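Side-chain contact in hypothetical protein, IPT/TIG domain protein (Bacteroides ovatus, PDB 4HW6), which is of unknown function but, as a putative carbohydrate-binding protein with an IPT/TIG domain and a six-bladed beta-propeller, may assist nutrient binding: residues 416-421 with 427-432. Residues are numbered along the deposited sequence; the frame is centred on the assembly and turned at random. Where two conformers were deposited one is given.
Sequences FYIGDC and RKIAPE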
loop_
_atom_site.group_PDB
_atom_site.type_symbol
_atom_site.label_atom_id
_atom_site.label_comp_id
_atom_site.label_asym_id
_atom_site.label_seq_id
_atom_site.Cartn_x
_atom_site.Cartn_y
_atom_site.Cartn_z
ATOM N N PHE A 416 -0.818 2.151 -2.603
ATOM C CA PHE A 416 -0.806 0.786 -2.131
ATOM C C PHE A 416 -0.302 -0.156 -3.235
ATOM O O PHE A 416 -0.597 0.063 -4.425
ATOM C CB PHE A 416 -2.207 0.303 -1.782
ATOM C CG PHE A 416 -2.806 0.954 -0.572
ATOM C CD1 PHE A 416 -3.553 2.101 -0.693
ATOM C CD2 PHE A 416 -2.634 0.394 0.686
ATOM C CE1 PHE A 416 -4.123 2.698 0.417
ATOM C CE2 PHE A 416 -3.203 0.998 1.807
ATOM C CZ PHE A 416 -3.943 2.132 1.665
ATOM N N TYR A 417 0.379 -1.227 -2.831
ATOM C CA TYR A 417 0.626 -2.394 -3.702
ATOM C C TYR A 417 -0.185 -3.550 -3.128
ATOM O O TYR A 417 -0.185 -3.767 -1.909
ATOM C CB TYR A 417 2.120 -2.773 -3.805
ATOM C CG TYR A 417 2.952 -1.604 -4.240
ATOM C CD1 TYR A 417 2.727 -0.986 -5.467
ATOM C CD2 TYR A 417 3.936 -1.085 -3.409
ATOM C CE1 TYR A 417 3.438 0.139 -5.831
ATOM C CE2 TYR A 417 4.664 0.021 -3.775
ATOM C CZ TYR A 417 4.423 0.626 -4.987
ATOM O OH TYR A 417 5.136 1.750 -5.317
ATOM N N ILE A 418 -0.891 -4.260 -4.000
ATOM C CA ILE A 418 -1.709 -5.399 -3.642
ATOM C C ILE A 418 -1.216 -6.627 -4.391
ATOM O O ILE A 418 -1.103 -6.596 -5.623
ATOM C CB ILE A 418 -3.184 -5.192 -4.057
ATOM C CG1 ILE A 418 -3.725 -3.846 -3.522
ATOM C CG2 ILE A 418 -4.044 -6.393 -3.614
ATOM C CD1 ILE A 418 -3.785 -3.744 -2.014
ATOM N N GLY A 419 -0.931 -7.699 -3.654
ATOM C CA GLY A 419 -0.580 -8.972 -4.250
ATOM C C GLY A 419 -1.851 -9.702 -4.587
ATOM O O GLY A 419 -2.528 -10.275 -3.712
ATOM N N ASP A 420 -2.184 -9.661 -5.866
ATOM C CA ASP A 420 -3.446 -10.166 -6.380
ATOM C C ASP A 420 -3.176 -11.574 -6.907
ATOM O O ASP A 420 -2.918 -11.784 -8.092
ATOM C CB ASP A 420 -3.916 -9.199 -7.450
ATOM C CG ASP A 420 -5.333 -9.441 -7.908
ATOM O OD1 ASP A 420 -6.076 -10.115 -7.193
ATOM O OD2 ASP A 420 -5.708 -8.854 -8.960
ATOM N N CYS A 421 -3.246 -12.540 -5.984
ATOM C CA CYS A 421 -2.611 -13.835 -6.180
ATOM C C CYS A 421 -3.075 -14.634 -7.381
ATOM O O CYS A 421 -2.239 -15.132 -8.111
ATOM C CB CYS A 421 -2.707 -14.698 -4.923
ATOM S SG CYS A 421 -1.565 -14.083 -3.699
ATOM N N ARG A 427 -0.885 -5.293 -8.096
ATOM C CA ARG A 427 -1.777 -4.208 -8.465
ATOM C C ARG A 427 -1.381 -2.977 -7.633
ATOM O O ARG A 427 -0.744 -3.096 -6.578
ATOM C CB ARG A 427 -3.230 -4.579 -8.188
ATOM C CG ARG A 427 -3.704 -5.910 -8.760
ATOM C CD ARG A 427 -3.857 -5.898 -10.265
ATOM N NE ARG A 427 -5.020 -5.152 -10.744
ATOM C CZ ARG A 427 -6.298 -5.518 -10.622
ATOM N NH1 ARG A 427 -6.652 -6.656 -10.085
ATOM N NH2 ARG A 427 -7.242 -4.741 -11.104
ATOM N N LYS A 428 -1.714 -1.805 -8.146
ATOM C CA LYS A 428 -1.464 -0.546 -7.445
ATOM C C LYS A 428 -2.774 0.197 -7.216
ATOM O O LYS A 428 -3.649 0.209 -8.081
ATOM C CB LYS A 428 -0.495 0.291 -8.255
ATOM C CG LYS A 428 -0.140 1.662 -7.695
ATOM C CD LYS A 428 0.947 2.250 -8.603
ATOM C CE LYS A 428 1.135 3.730 -8.449
ATOM N NZ LYS A 428 2.180 4.191 -9.428
ATOM N N ILE A 429 -2.920 0.788 -6.030
ATOM C CA ILE A 429 -4.040 1.705 -5.768
ATOM C C ILE A 429 -3.438 3.080 -5.505
ATOM O O ILE A 429 -2.650 3.249 -4.577
ATOM C CB ILE A 429 -4.927 1.268 -4.574
ATOM C CG1 ILE A 429 -5.473 -0.155 -4.771
ATOM C CG2 ILE A 429 -6.072 2.275 -4.396
ATOM C CD1 ILE A 429 -6.300 -0.675 -3.601
ATOM N N ALA A 430 -3.802 4.057 -6.324
ATOM C CA ALA A 430 -3.226 5.392 -6.264
ATOM C C ALA A 430 -4.163 6.340 -7.000
ATOM O O ALA A 430 -5.090 5.893 -7.697
ATOM C CB ALA A 430 -1.845 5.422 -6.954
ATOM N N PRO A 431 -3.913 7.649 -6.870
ATOM C CA PRO A 431 -4.635 8.627 -7.679
ATOM C C PRO A 431 -4.493 8.355 -9.164
ATOM O O PRO A 431 -3.410 7.982 -9.631
ATOM C CB PRO A 431 -3.943 9.946 -7.340
ATOM C CG PRO A 431 -3.327 9.748 -6.016
ATOM C CD PRO A 431 -2.993 8.283 -5.909
ATOM N N GLU A 432 -5.585 8.525 -9.899
ATOM C CA GLU A 432 -5.616 8.414 -11.351
ATOM C C GLU A 432 -4.666 9.437 -11.958
ATOM O O GLU A 432 -4.648 10.557 -11.486
ATOM C CB GLU A 432 -7.037 8.728 -11.843
ATOM C CG GLU A 432 -7.544 10.114 -11.430
ATOM C CD GLU A 432 -8.997 10.342 -11.774
ATOM O OE1 GLU A 432 -9.470 9.767 -12.756
ATOM O OE2 GLU A 432 -9.659 11.115 -11.060
HETATM O O HOH W 1 4.885 2.998 -7.789
#
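Arg427, Ile429 and Phe416 bury the most surface where strands 416-420 and 427-431 pair as an antiparallel beta hairpin, part of one propeller blade that strand 109-115 continues beyond 427-431. The register follows from two hydrogen-bonded pairs, Phe416 with Ile429 and Ile418 with Arg427, each closed by two backbone bonds; Ile418 N to Arg427 O (2.8 Å, 166° at the hydrogen) is the straightest of the four. All four side chains share one face of the sheet. There Phe416 CB lies 4.0 Å from Ile429 CB, while the ring turns to Tyr409 and Tyr358. Ile429 CD1, ending its extended branch, comes to 4.1 Å from Ile418 CG1. On the face of Tyr417 and Lys428, a water donates to Tyr417 OH, which also bonds Asp410, and weakly accepts from Lys428 NZ. In Arg427, chi1 (-51°) sets CG 3.5 Å from Asp420 CB, and bends at chi2 and chi3 swing NH1 round to OD2. Asp392 and Leu400 O bind the same guanidinium, and Asn423 ND2 also bonds Asp420 OD2. The salt bridge runs 2.6 Å from Arg427 NH1 to Asp420 OD2, within the guanidinium plane but 32° out of the carboxylate plane, on the anti side of OD2.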